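Local coordinates for major extracellular endoglucanase (Xanthomonas campestris pv. campestris, PDB 4TUF), which hydrolyses internal beta-1,4-glucosidic linkages in cellulose, lichenin and cereal beta-glucans through its family 5 glycosyl hydrolase catalytic domain, at residues Val17-Val22 / Phe54-Leu59; Asn23-Glu28 / Ser313-Ser318; Ile91-Ile96 / Asn141-Val146; Leu152-Glu157 / Trp191-Glu196. All coordinates share one frame; numbering follows the deposited sequence.

Interaction 1: residues Val17-Val22 / Phe54-Leu59; sequences VQLKGV and FNAVRL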
loop_
_atom_site.group_PDB
_atom_site.type_symbol
_atom_site.label_atom_id
_atom_site.label_comp_id
_atom_site.label_asym_id
_atom_site.label_seq_id
_atom_site.Cartn_x
_atom_site.Cartn_y
_atom_site.Cartn_z
ATOM N N VAL A 17 -0.618 -12.886 12.354
ATOM C CA VAL A 17 -1.425 -11.742 11.969
ATOM C C VAL A 17 -1.950 -11.906 10.543
ATOM O O VAL A 17 -1.207 -12.285 9.644
ATOM C CB VAL A 17 -0.601 -10.440 12.066
ATOM C CG1 VAL A 17 -1.349 -9.274 11.453
ATOM C CG2 VAL A 17 -0.221 -10.161 13.519
ATOM N N GLN A 18 -3.233 -11.632 10.339
ATOM C CA GLN A 18 -3.792 -11.610 8.991
ATOM C C GLN A 18 -4.281 -10.210 8.656
ATOM O O GLN A 18 -5.112 -9.645 9.370
ATOM C CB GLN A 18 -4.937 -12.605 8.853
ATOM C CG GLN A 18 -5.511 -12.649 7.455
ATOM C CD GLN A 18 -6.820 -13.402 7.385
ATOM O OE1 GLN A 18 -7.391 -13.777 8.412
ATOM N NE2 GLN A 18 -7.308 -13.621 6.170
ATOM N N LEU A 19 -3.768 -9.648 7.569
ATOM C CA LEU A 19 -4.083 -8.270 7.225
ATOM C C LEU A 19 -5.264 -8.176 6.276
ATOM O O LEU A 19 -5.103 -8.235 5.060
ATOM C CB LEU A 19 -2.868 -7.587 6.614
ATOM C CG LEU A 19 -1.641 -7.596 7.518
ATOM C CD1 LEU A 19 -0.448 -7.064 6.765
ATOM C CD2 LEU A 19 -1.903 -6.780 8.773
ATOM N N LYS A 20 -6.454 -8.041 6.846
ATOM C CA LYS A 20 -7.651 -7.752 6.075
ATOM C C LYS A 20 -7.688 -6.247 5.837
ATOM O O LYS A 20 -8.364 -5.509 6.553
ATOM C CB LYS A 20 -8.897 -8.230 6.816
ATOM C CG LYS A 20 -8.745 -9.607 7.454
ATOM C CD LYS A 20 -9.966 -9.960 8.283
ATOM C CE LYS A 20 -9.705 -11.155 9.175
ATOM N NZ LYS A 20 -10.909 -11.556 9.967
ATOM N N GLY A 21 -6.945 -5.792 4.836
ATOM C CA GLY A 21 -6.621 -4.383 4.736
ATOM C C GLY A 21 -7.297 -3.570 3.653
ATOM O O GLY A 21 -7.931 -4.107 2.734
ATOM N N VAL A 22 -7.149 -2.254 3.775
ATOM C CA VAL A 22 -7.648 -1.314 2.790
ATOM C C VAL A 22 -6.786 -0.051 2.852
ATOM O O VAL A 22 -6.239 0.281 3.900
ATOM C CB VAL A 22 -9.143 -0.983 3.028
ATOM C CG1 VAL A 22 -9.328 -0.228 4.336
ATOM C CG2 VAL A 22 -9.726 -0.200 1.858
ATOM N N PHE A 54 -12.565 -5.075 8.132
ATOM C CA PHE A 54 -11.166 -4.671 7.979
ATOM C C PHE A 54 -10.474 -4.600 9.335
ATOM O O PHE A 54 -11.033 -4.073 10.295
ATOM C CB PHE A 54 -11.044 -3.306 7.284
ATOM C CG PHE A 54 -11.555 -3.278 5.868
ATOM C CD1 PHE A 54 -10.814 -3.820 4.836
ATOM C CD2 PHE A 54 -12.763 -2.675 5.566
ATOM C CE1 PHE A 54 -11.281 -3.780 3.535
ATOM C CE2 PHE A 54 -13.231 -2.631 4.269
ATOM C CZ PHE A 54 -12.487 -3.183 3.253
ATOM N N ASN A 55 -9.255 -5.123 9.413
ATOM C CA ASN A 55 -8.471 -5.004 10.634
ATOM C C ASN A 55 -7.116 -4.373 10.361
ATOM O O ASN A 55 -6.247 -4.354 11.229
ATOM C CB ASN A 55 -8.288 -6.368 11.294
ATOM C CG ASN A 55 -7.214 -7.202 10.627
ATOM O OD1 ASN A 55 -6.931 -7.045 9.438
ATOM N ND2 ASN A 55 -6.613 -8.106 11.391
ATOM N N ALA A 56 -6.937 -3.870 9.145
ATOM C CA ALA A 56 -5.653 -3.321 8.745
ATOM C C ALA A 56 -5.830 -2.165 7.776
ATOM O O ALA A 56 -6.757 -2.153 6.974
ATOM C CB ALA A 56 -4.785 -4.403 8.127
ATOM N N VAL A 57 -4.922 -1.200 7.849
ATOM C CA VAL A 57 -5.021 0.013 7.057
ATOM C C VAL A 57 -3.646 0.425 6.523
ATOM O O VAL A 57 -2.648 0.391 7.246
ATOM C CB VAL A 57 -5.644 1.162 7.897
ATOM C CG1 VAL A 57 -5.041 2.506 7.540
ATOM C CG2 VAL A 57 -7.152 1.187 7.733
ATOM N N ARG A 58 -3.597 0.793 5.248
ATOM C CA ARG A 58 -2.391 1.349 4.655
ATOM C C ARG A 58 -2.559 2.864 4.527
ATOM O O ARG A 58 -3.463 3.330 3.838
ATOM C CB ARG A 58 -2.121 0.705 3.294
ATOM C CG ARG A 58 -0.793 1.079 2.637
ATOM C CD ARG A 58 -0.596 0.231 1.387
ATOM N NE ARG A 58 0.644 0.502 0.661
ATOM C CZ ARG A 58 0.732 1.307 -0.394
ATOM N NH1 ARG A 58 -0.347 1.938 -0.842
ATOM N NH2 ARG A 58 1.898 1.481 -1.002
ATOM N N LEU A 59 -1.694 3.621 5.199
ATOM C CA LEU A 59 -1.794 5.083 5.250
ATOM C C LEU A 59 -0.753 5.809 4.404
ATOM O O LEU A 59 0.388 5.984 4.833
ATOM C CB LEU A 59 -1.662 5.574 6.694
ATOM C CG LEU A 59 -2.925 5.809 7.513
ATOM C CD1 LEU A 59 -2.562 6.519 8.802
ATOM C CD2 LEU A 59 -3.934 6.618 6.718
#
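V22 of strand 16-23 sits over one face of the ring of F54, a residue that precedes strand 56-61. The two strands are parallel neighbours in the TIM barrel sheet, joined through helix 42-51 as a beta-alpha-beta unit. V22 CB lies 3.6 Å from F54 CE1, and CG1 stands over the rim of the same face. The oxygens of K20 and G21 meet the ring at its edge. F54 thus fills the hollow beside G21 and V22, and W344 meets it edge-to-face. On the other side of the sheet A56 CB is a small bump. It fits between L19 CD2, 3.8 Å away, and the CA of G21, which has no side chain. N55 closes the N-terminal end of the pair. With CG between the backbone N and carbonyl carbon (chi1 79°), its ND2 bonds Q18 O at 3.0 Å and its OD1 accepts from K20 N at 2.8 Å. These two bonds add to the backbone bond from N55 N to K20 O, at the inverse gamma turn centred on K20. Further along, R58 N bonds V22 O at 3.0 Å. The R58 guanidinium forms salt bridges with D153, E196 and E278, and probably offsets their negative charge.

Interaction 2: residues Asn23-Glu28 / Ser313-Ser318; sequences NVFGFE and SWNPNS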
loop_
_atom_site.group_PDB
_atom_site.type_symbol
_atom_site.label_atom_id
_atom_site.label_comp_id
_atom_site.label_asym_id
_atom_site.label_seq_id
_atom_site.Cartn_x
_atom_site.Cartn_y
_atom_site.Cartn_z
ATOM N N ASN A 23 -6.637 0.627 1.717
ATOM C CA ASN A 23 -5.931 1.906 1.655
ATOM C C ASN A 23 -6.821 3.089 2.029
ATOM O O ASN A 23 -7.951 3.194 1.556
ATOM C CB ASN A 23 -5.372 2.133 0.252
ATOM C CG ASN A 23 -4.170 1.265 -0.050
ATOM O OD1 ASN A 23 -3.025 1.695 0.113
ATOM N ND2 ASN A 23 -4.421 0.035 -0.495
ATOM N N VAL A 24 -6.299 3.979 2.869
ATOM C CA VAL A 24 -7.017 5.185 3.277
ATOM C C VAL A 24 -6.203 6.421 2.909
ATOM O O VAL A 24 -5.262 6.768 3.620
ATOM C CB VAL A 24 -7.290 5.200 4.792
ATOM C CG1 VAL A 24 -8.094 6.435 5.170
ATOM C CG2 VAL A 24 -8.015 3.929 5.221
ATOM N N PHE A 25 -6.551 7.093 1.813
ATOM C CA PHE A 25 -5.790 8.211 1.258
ATOM C C PHE A 25 -6.177 9.563 1.842
ATOM O O PHE A 25 -7.239 9.703 2.448
ATOM C CB PHE A 25 -5.976 8.268 -0.263
ATOM C CG PHE A 25 -5.280 7.167 -1.002
ATOM C CD1 PHE A 25 -5.835 5.908 -1.074
ATOM C CD2 PHE A 25 -4.064 7.393 -1.625
ATOM C CE1 PHE A 25 -5.187 4.897 -1.746
ATOM C CE2 PHE A 25 -3.417 6.384 -2.301
ATOM C CZ PHE A 25 -3.979 5.134 -2.364
ATOM N N GLY A 26 -5.339 10.564 1.592
ATOM C CA GLY A 26 -5.601 11.923 2.006
ATOM C C GLY A 26 -4.339 12.588 2.523
ATOM O O GLY A 26 -3.998 13.697 2.103
ATOM N N PHE A 27 -3.634 11.905 3.423
ATOM C CA PHE A 27 -2.460 12.478 4.082
ATOM C C PHE A 27 -1.293 12.712 3.121
ATOM O O PHE A 27 -0.290 13.318 3.497
ATOM C CB PHE A 27 -1.996 11.581 5.236
ATOM C CG PHE A 27 -2.840 11.688 6.480
ATOM C CD1 PHE A 27 -2.784 12.821 7.275
ATOM C CD2 PHE A 27 -3.677 10.651 6.861
ATOM C CE1 PHE A 27 -3.555 12.925 8.417
ATOM C CE2 PHE A 27 -4.450 10.747 8.001
ATOM C CZ PHE A 27 -4.390 11.886 8.781
ATOM N N GLU A 28 -1.415 12.230 1.887
ATOM C CA GLU A 28 -0.348 12.408 0.909
ATOM C C GLU A 28 -0.749 13.432 -0.144
ATOM O O GLU A 28 -0.099 13.557 -1.180
ATOM C CB GLU A 28 0.014 11.068 0.252
ATOM C CG GLU A 28 -0.860 10.645 -0.930
ATOM C CD GLU A 28 -2.321 10.420 -0.566
ATOM O OE1 GLU A 28 -2.648 10.328 0.642
ATOM O OE2 GLU A 28 -3.146 10.327 -1.504
ATOM N N SER A 313 -9.759 1.416 -3.068
ATOM C CA SER A 313 -9.385 2.011 -1.788
ATOM C C SER A 313 -10.614 2.173 -0.905
ATOM O O SER A 313 -11.712 1.765 -1.276
ATOM C CB SER A 313 -8.740 3.376 -1.993
ATOM O OG SER A 313 -9.663 4.257 -2.609
ATOM N N TRP A 314 -10.436 2.791 0.254
ATOM C CA TRP A 314 -11.572 3.152 1.090
ATOM C C TRP A 314 -12.369 4.270 0.428
ATOM O O TRP A 314 -13.565 4.138 0.189
ATOM C CB TRP A 314 -11.109 3.590 2.482
ATOM C CG TRP A 314 -12.227 4.032 3.380
ATOM C CD1 TRP A 314 -12.469 5.298 3.832
ATOM C CD2 TRP A 314 -13.257 3.204 3.931
ATOM N NE1 TRP A 314 -13.586 5.310 4.633
ATOM C CE2 TRP A 314 -14.089 4.037 4.710
ATOM C CE3 TRP A 314 -13.559 1.839 3.840
ATOM C CZ2 TRP A 314 -15.204 3.549 5.392
ATOM C CZ3 TRP A 314 -14.666 1.357 4.520
ATOM C CH2 TRP A 314 -15.476 2.211 5.284
ATOM N N ASN A 315 -11.672 5.348 0.120
ATOM C CA ASN A 315 -12.253 6.544 -0.457
ATOM C C ASN A 315 -12.819 6.339 -1.852
ATOM O O ASN A 315 -12.223 5.666 -2.677
ATOM C CB ASN A 315 -11.207 7.661 -0.506
ATOM C CG ASN A 315 -10.207 7.588 0.631
ATOM O OD1 ASN A 315 -9.428 6.649 0.728
ATOM N ND2 ASN A 315 -10.226 8.585 1.494
ATOM N N PRO A 316 -13.966 6.952 -2.108
ATOM C CA PRO A 316 -14.574 6.971 -3.422
ATOM C C PRO A 316 -13.793 7.756 -4.434
ATOM O O PRO A 316 -13.797 7.402 -5.601
ATOM C CB PRO A 316 -15.893 7.664 -3.170
ATOM C CG PRO A 316 -15.747 8.315 -1.873
ATOM C CD PRO A 316 -14.930 7.374 -1.105
ATOM N N ASN A 317 -13.226 8.873 -4.002
ATOM C CA ASN A 317 -12.662 9.810 -4.941
ATOM C C ASN A 317 -11.258 9.419 -5.324
ATOM O O ASN A 317 -10.316 10.193 -5.189
ATOM C CB ASN A 317 -12.674 11.219 -4.354
ATOM C CG ASN A 317 -11.809 11.342 -3.123
ATOM O OD1 ASN A 317 -11.516 10.354 -2.463
ATOM N ND2 ASN A 317 -11.396 12.558 -2.811
ATOM N N SER A 318 -11.139 8.214 -5.854
ATOM C CA SER A 318 -9.911 7.789 -6.466
ATOM C C SER A 318 -10.273 7.641 -7.918
ATOM O O SER A 318 -11.176 6.885 -8.260
ATOM C CB SER A 318 -9.444 6.459 -5.884
ATOM O OG SER A 318 -10.132 5.367 -6.464
#
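N315 turns its side-chain amide to the backbone of F25 where two loops of the TIM barrel meet. Residues 23-28 lead out of strand 16-23, and residues 313-318 follow strand 309-311, its neighbour in the closed barrel. The amide uses both ends. OD1 accepts from F25 N at 3.1 Å in a nearly straight bond (163°), with the donor tilted from the carbonyl plane. ND2 gives only a weak bond to F25 O. N315 CG is only roughly anti to its own carbonyl carbon, turned off a staggered position (chi1 -32°). In this pose the amide faces the other loop. The F25 ring was modelled in two conformers, so its contacts are tentative and hold for one of them. In that conformer the side chains of F25 and N315 cross at about a right angle, with ring and amide planes 74° apart. OD1 lies near the ring edge. S313 CB approaches the same ring, and H111 meets it edge-to-face.

V24 and W314 are arranged differently. They lie side by side and point the same way, with V24 CG2 4.1 Å from W314 CB. The indole then runs on to M45 and M49 of helix 42-51.

The side chain of N23 faces the catalytic centre. Its OD1 accepts from R58, its ND2 donates to the backbone of Y311 and G277, and it touches E278, the nucleophile by similarity. The loop contact thus lies at the catalytic end of the barrel. The two backbones are also joined directly: W314 N donates a hydrogen bond to N23 O at 2.8 Å, nearly in line with the carbonyl bond.

Interaction 3: residues Ile91-Ile96 / Asn141-Val146; sequences ILDKVI and NRYKNV. With 2HP (dihydrogenphosphate ion), chain E.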
loop_
_atom_site.group_PDB
_atom_site.type_symbol
_atom_site.label_atom_id
_atom_site.label_comp_id
_atom_site.label_asym_id
_atom_site.label_seq_id
_atom_site.Cartn_x
_atom_site.Cartn_y
_atom_site.Cartn_z
ATOM N N ILE A 91 -2.962 15.640 13.534
ATOM C CA ILE A 91 -4.126 14.877 13.103
ATOM C C ILE A 91 -3.686 13.460 12.733
ATOM O O ILE A 91 -4.371 12.487 13.046
ATOM C CB ILE A 91 -4.856 15.560 11.922
ATOM C CG1 ILE A 91 -5.408 16.916 12.369
ATOM C CG2 ILE A 91 -6.002 14.694 11.414
ATOM C CD1 ILE A 91 -6.187 17.657 11.292
ATOM N N LEU A 92 -2.528 13.346 12.088
ATOM C CA LEU A 92 -1.942 12.040 11.809
ATOM C C LEU A 92 -1.699 11.305 13.124
ATOM O O LEU A 92 -2.065 10.136 13.268
ATOM C CB LEU A 92 -0.641 12.182 11.016
ATOM C CG LEU A 92 0.089 10.902 10.593
ATOM C CD1 LEU A 92 -0.827 10.003 9.772
ATOM C CD2 LEU A 92 1.374 11.227 9.813
ATOM N N ASP A 93 -1.097 12.005 14.083
ATOM C CA ASP A 93 -0.864 11.447 15.409
ATOM C C ASP A 93 -2.153 10.882 15.994
ATOM O O ASP A 93 -2.183 9.755 16.490
ATOM C CB ASP A 93 -0.285 12.506 16.353
ATOM C CG ASP A 93 1.170 12.828 16.054
ATOM O OD1 ASP A 93 1.770 12.171 15.169
ATOM O OD2 ASP A 93 1.719 13.732 16.721
ATOM N N LYS A 94 -3.221 11.670 15.907
ATOM C CA LYS A 94 -4.509 11.303 16.483
ATOM C C LYS A 94 -5.184 10.140 15.742
ATOM O O LYS A 94 -5.871 9.321 16.355
ATOM C CB LYS A 94 -5.430 12.523 16.495
ATOM C CG LYS A 94 -6.516 12.478 17.544
ATOM C CD LYS A 94 -7.221 13.819 17.647
ATOM C CE LYS A 94 -8.095 13.880 18.886
ATOM N NZ LYS A 94 -7.271 13.810 20.126
ATOM N N VAL A 95 -4.992 10.072 14.427
ATOM C CA VAL A 95 -5.596 9.008 13.630
ATOM C C VAL A 95 -4.914 7.661 13.880
ATOM O O VAL A 95 -5.581 6.641 14.064
ATOM C CB VAL A 95 -5.549 9.336 12.122
ATOM C CG1 VAL A 95 -5.943 8.119 11.302
ATOM C CG2 VAL A 95 -6.474 10.502 11.804
ATOM N N ILE A 96 -3.586 7.664 13.891
ATOM C CA ILE A 96 -2.821 6.455 14.177
ATOM C C ILE A 96 -3.124 5.952 15.589
ATOM O O ILE A 96 -3.208 4.744 15.826
ATOM C CB ILE A 96 -1.311 6.708 13.996
ATOM C CG1 ILE A 96 -0.980 6.767 12.504
ATOM C CG2 ILE A 96 -0.483 5.616 14.650
ATOM C CD1 ILE A 96 0.314 7.472 12.192
ATOM N N ASN A 141 10.775 6.856 14.050
ATOM C CA ASN A 141 11.092 7.370 15.371
ATOM C C ASN A 141 9.848 7.778 16.150
ATOM O O ASN A 141 9.741 7.536 17.350
ATOM C CB ASN A 141 12.037 8.556 15.252
ATOM C CG ASN A 141 12.592 8.983 16.583
ATOM O OD1 ASN A 141 12.660 8.188 17.521
ATOM N ND2 ASN A 141 13.000 10.241 16.677
ATOM N N ARG A 142 8.893 8.380 15.456
ATOM C CA ARG A 142 7.714 8.919 16.113
ATOM C C ARG A 142 6.745 7.838 16.586
ATOM O O ARG A 142 6.235 7.904 17.699
ATOM C CB ARG A 142 6.997 9.882 15.175
ATOM C CG ARG A 142 6.001 10.769 15.860
ATOM C CD ARG A 142 5.424 11.761 14.887
ATOM N NE ARG A 142 4.583 12.740 15.563
ATOM C CZ ARG A 142 5.035 13.891 16.040
ATOM N NH1 ARG A 142 6.315 14.194 15.909
ATOM N NH2 ARG A 142 4.211 14.735 16.640
ATOM N N TYR A 143 6.508 6.834 15.747
ATOM C CA TYR A 143 5.451 5.860 16.017
ATOM C C TYR A 143 5.954 4.482 16.446
ATOM O O TYR A 143 5.174 3.535 16.508
ATOM C CB TYR A 143 4.557 5.725 14.778
ATOM C CG TYR A 143 3.990 7.059 14.338
ATOM C CD1 TYR A 143 3.099 7.754 15.146
ATOM C CD2 TYR A 143 4.361 7.636 13.127
ATOM C CE1 TYR A 143 2.589 8.976 14.759
ATOM C CE2 TYR A 143 3.853 8.861 12.734
ATOM C CZ TYR A 143 2.968 9.525 13.553
ATOM O OH TYR A 143 2.453 10.746 13.174
ATOM N N LYS A 144 7.241 4.371 16.767
ATOM C CA LYS A 144 7.833 3.068 17.075
ATOM C C LYS A 144 7.261 2.420 18.336
ATOM O O LYS A 144 7.442 1.222 18.553
ATOM C CB LYS A 144 9.351 3.188 17.217
ATOM C CG LYS A 144 9.825 3.812 18.516
ATOM C CD LYS A 144 11.344 3.959 18.522
ATOM C CE LYS A 144 11.807 4.859 19.655
ATOM N NZ LYS A 144 11.020 6.128 19.716
ATOM N N ASN A 145 6.577 3.208 19.160
ATOM C CA ASN A 145 6.013 2.700 20.406
ATOM C C ASN A 145 4.513 2.472 20.307
ATOM O O ASN A 145 3.885 2.050 21.276
ATOM C CB ASN A 145 6.313 3.657 21.563
ATOM C CG ASN A 145 7.782 3.657 21.956
ATOM O OD1 ASN A 145 8.414 2.603 22.043
ATOM N ND2 ASN A 145 8.333 4.847 22.190
ATOM N N VAL A 146 3.945 2.768 19.140
ATOM C CA VAL A 146 2.535 2.499 18.875
ATOM C C VAL A 146 2.377 1.052 18.398
ATOM O O VAL A 146 2.646 0.751 17.235
ATOM C CB VAL A 146 1.960 3.470 17.819
ATOM C CG1 VAL A 146 0.484 3.209 17.610
ATOM C CG2 VAL A 146 2.188 4.910 18.238
HETATM P P 2HP E . -11.093 13.256 21.499
HETATM O O1 2HP E . -10.939 12.984 22.977
HETATM O O2 2HP E . -12.558 13.369 21.141
HETATM O O3 2HP E . -10.391 14.551 21.159
HETATM O O4 2HP E . -10.474 12.120 20.717
#
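D93 and R142 form a side-on salt bridge between helices 88-102 and 129-143, which pack next to each other on the outside of the TIM barrel. Both residues are partly exposed, so the bridge lies toward solvent. R142 is extended from CG to NE and offers two nitrogens, one to each carboxylate oxygen. NE reaches D93 OD1 at 2.9 Å, and NH2 reaches OD2 at 2.7 Å. Both oxygens use syn lone pairs, and the two flat groups are nearly coplanar, 18° apart. The hydroxyl of Y143 also donates to D93 OD1, so this oxygen takes two bonds. The paired bonds hold the carboxylate against rotation, and the basic partner should keep it ionised.

The apolar part is buried and closely packed. The Y143 ring is held between I96 CD1 on one face and R142 CG on the other. CD1 makes a CH-pi contact 3.7 Å from the ring centroid. L92 CG touches the Y143 hydroxyl oxygen at 3.5 Å. L108 of strand 105-110 packs on both I96 and Y143, tying the helix pair to the barrel wall.

Beyond Y143 the contact is looser. The chain makes a type I turn to V146, in which exposed K144 and N145 make no contact with residues 91-96. K94 lies on another side of its helix and belongs to a dihydrogenphosphate pocket with K43 and D82; its NZ is 3.4 Å from O3 of the ion. At the end of the turn, V146 CG1 rests 3.9 Å from I96 CG2.

Interaction 4: residues Leu152-Glu157 / Trp191-Glu196; sequences LDLKNE and WLIAVE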
loop_
_atom_site.group_PDB
_atom_site.type_symbol
_atom_site.label_atom_id
_atom_site.label_comp_id
_atom_site.label_asym_id
_atom_site.label_seq_id
_atom_site.Cartn_x
_atom_site.Cartn_y
_atom_site.Cartn_z
ATOM N N LEU A 152 6.729 0.031 7.621
ATOM C CA LEU A 152 6.773 1.059 6.586
ATOM C C LEU A 152 6.885 0.494 5.182
ATOM O O LEU A 152 7.699 -0.393 4.915
ATOM C CB LEU A 152 7.943 2.014 6.838
ATOM C CG LEU A 152 7.583 3.405 7.361
ATOM C CD1 LEU A 152 8.780 4.084 7.994
ATOM C CD2 LEU A 152 7.060 4.240 6.218
ATOM N N ASP A 153 6.044 1.017 4.296
ATOM C CA ASP A 153 6.153 0.799 2.860
ATOM C C ASP A 153 7.097 1.880 2.327
ATOM O O ASP A 153 6.689 3.035 2.174
ATOM C CB ASP A 153 4.767 0.869 2.200
ATOM C CG ASP A 153 4.765 0.385 0.757
ATOM O OD1 ASP A 153 5.837 0.394 0.116
ATOM O OD2 ASP A 153 3.679 0.005 0.261
ATOM N N LEU A 154 8.347 1.502 2.053
ATOM C CA LEU A 154 9.446 2.460 1.877
ATOM C C LEU A 154 9.217 3.544 0.827
ATOM O O LEU A 154 9.607 4.691 1.028
ATOM C CB LEU A 154 10.735 1.718 1.533
ATOM C CG LEU A 154 11.311 0.774 2.586
ATOM C CD1 LEU A 154 12.685 0.320 2.145
ATOM C CD2 LEU A 154 11.372 1.424 3.965
ATOM N N LYS A 155 8.596 3.182 -0.290
ATOM C CA LYS A 155 8.337 4.133 -1.371
ATOM C C LYS A 155 7.266 3.577 -2.304
ATOM O O LYS A 155 7.342 2.432 -2.751
ATOM C CB LYS A 155 9.632 4.441 -2.137
ATOM C CG LYS A 155 9.473 4.741 -3.619
ATOM C CD LYS A 155 9.233 6.211 -3.857
ATOM C CE LYS A 155 9.303 6.549 -5.339
ATOM N NZ LYS A 155 8.240 5.904 -6.147
ATOM N N ASN A 156 6.270 4.389 -2.619
ATOM C CA ASN A 156 5.167 3.940 -3.450
ATOM C C ASN A 156 5.464 3.892 -4.935
ATOM O O ASN A 156 5.911 4.865 -5.510
ATOM C CB ASN A 156 3.947 4.831 -3.209
ATOM C CG ASN A 156 2.685 4.286 -3.833
ATOM O OD1 ASN A 156 2.162 3.273 -3.407
ATOM N ND2 ASN A 156 2.187 4.969 -4.838
ATOM N N GLU A 157 5.155 2.760 -5.552
ATOM C CA GLU A 157 5.114 2.624 -7.002
ATOM C C GLU A 157 6.321 3.046 -7.830
ATOM O O GLU A 157 6.199 3.872 -8.729
ATOM C CB GLU A 157 3.827 3.215 -7.548
ATOM C CG GLU A 157 2.615 2.502 -6.999
ATOM C CD GLU A 157 1.353 2.844 -7.733
ATOM O OE1 GLU A 157 1.298 3.920 -8.340
ATOM O OE2 GLU A 157 0.417 2.033 -7.697
ATOM N N TRP A 191 9.823 -3.204 13.395
ATOM C CA TRP A 191 8.945 -2.878 12.280
ATOM C C TRP A 191 9.224 -3.739 11.056
ATOM O O TRP A 191 10.364 -4.120 10.807
ATOM C CB TRP A 191 9.086 -1.408 11.894
ATOM C CG TRP A 191 8.257 -0.477 12.717
ATOM C CD1 TRP A 191 7.712 -0.723 13.943
ATOM C CD2 TRP A 191 7.868 0.854 12.363
ATOM N NE1 TRP A 191 7.010 0.377 14.378
ATOM C CE2 TRP A 191 7.090 1.359 13.425
ATOM C CE3 TRP A 191 8.100 1.669 11.251
ATOM C CZ2 TRP A 191 6.549 2.645 13.408
ATOM C CZ3 TRP A 191 7.559 2.944 11.234
ATOM C CH2 TRP A 191 6.795 3.419 12.304
ATOM N N LEU A 192 8.178 -4.028 10.290
ATOM C CA LEU A 192 8.337 -4.690 9.003
ATOM C C LEU A 192 8.683 -3.678 7.914
ATOM O O LEU A 192 8.270 -2.516 7.962
ATOM C CB LEU A 192 7.065 -5.442 8.617
ATOM C CG LEU A 192 6.531 -6.490 9.588
ATOM C CD1 LEU A 192 5.269 -7.108 9.021
ATOM C CD2 LEU A 192 7.574 -7.555 9.863
ATOM N N ILE A 193 9.441 -4.131 6.925
ATOM C CA ILE A 193 9.801 -3.300 5.788
ATOM C C ILE A 193 9.085 -3.807 4.546
ATOM O O ILE A 193 9.332 -4.926 4.095
ATOM C CB ILE A 193 11.320 -3.307 5.556
ATOM C CG1 ILE A 193 12.055 -2.934 6.848
ATOM C CG2 ILE A 193 11.700 -2.354 4.431
ATOM C CD1 ILE A 193 11.813 -1.510 7.286
ATOM N N ALA A 194 8.178 -3.004 4.004
ATOM C CA ALA A 194 7.483 -3.409 2.784
ATOM C C ALA A 194 8.198 -2.853 1.562
ATOM O O ALA A 194 8.491 -1.658 1.491
ATOM C CB ALA A 194 6.034 -2.959 2.806
ATOM N N VAL A 195 8.487 -3.730 0.605
ATOM C CA VAL A 195 9.170 -3.329 -0.616
ATOM C C VAL A 195 8.323 -3.661 -1.835
ATOM O O VAL A 195 7.785 -4.760 -1.955
ATOM C CB VAL A 195 10.539 -4.010 -0.746
ATOM C CG1 VAL A 195 11.235 -3.565 -2.029
ATOM C CG2 VAL A 195 11.394 -3.696 0.464
ATOM N N GLU A 196 8.192 -2.694 -2.732
ATOM C CA GLU A 196 7.406 -2.887 -3.937
ATOM C C GLU A 196 8.310 -3.177 -5.117
ATOM O O GLU A 196 9.533 -2.989 -5.057
ATOM C CB GLU A 196 6.547 -1.657 -4.226
ATOM C CG GLU A 196 5.641 -1.246 -3.069
ATOM C CD GLU A 196 4.854 0.015 -3.375
ATOM O OE1 GLU A 196 4.480 0.197 -4.557
ATOM O OE2 GLU A 196 4.631 0.825 -2.443
HETATM O O HOH W 1 8.160 0.165 -1.566
#
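E196 is set by its first torsion (chi1 -55°), with CG beside the backbone N, and its extended chain reaches across to D153 and E157. D153 CG lies anti to its backbone N (chi1 -169°), which swings the carboxylate toward E196. The segments lie on neighbouring parallel strands of the TIM barrel, 149-153 and 192-195, which form a beta-alpha-beta unit with helix 173-187. A194 N bonds L152 O at 2.8 Å, and L154 N bonds A194 O at 3.2 Å. On the outer face L154 CG packs on I193 CG2, and L152 CD1 meets the edge of the W191 ring at CZ3.

Inside, D153 OD1 and E196 OE2 are 2.9 Å apart. Both are acceptors, with carboxylate planes 70° apart. R58 makes salt bridges to both groups and probably offsets the like charges; N156 OD1 also accepts from it. A water donates to D153 OD1 and K155 O and accepts from E196 N. It joins the two segments where the strand pairing ends. E157 is the proton donor by similarity, and its OE2 is hydrogen-bonded to Y238 and H236. Its backbone is fixed from this contact: E157 N gives its hydrogen bond to E196 OE1 at 2.8 Å, from above the carboxylate plane.

From the N terminus, interaction 1 first closes a short loop, the beta-alpha-beta unit through helix 42-51. Interaction 2 starts directly after its first segment, 17-22, and reaches almost to the end of the barrel, so the two cross. It brings together the loops after strands 16-23 and 309-311. Interactions 3 and 4 follow in series, both nested inside that long loop. Interaction 3 joins two outer helices; L59 of interaction 1 and F27 of interaction 2 pack against its first helix. W191 of interaction 4 touches the backbone at Y143 of interaction 3. R58 links interaction 1 to N23 of interaction 2 and to D153 and N156 of interaction 4 inside the barrel.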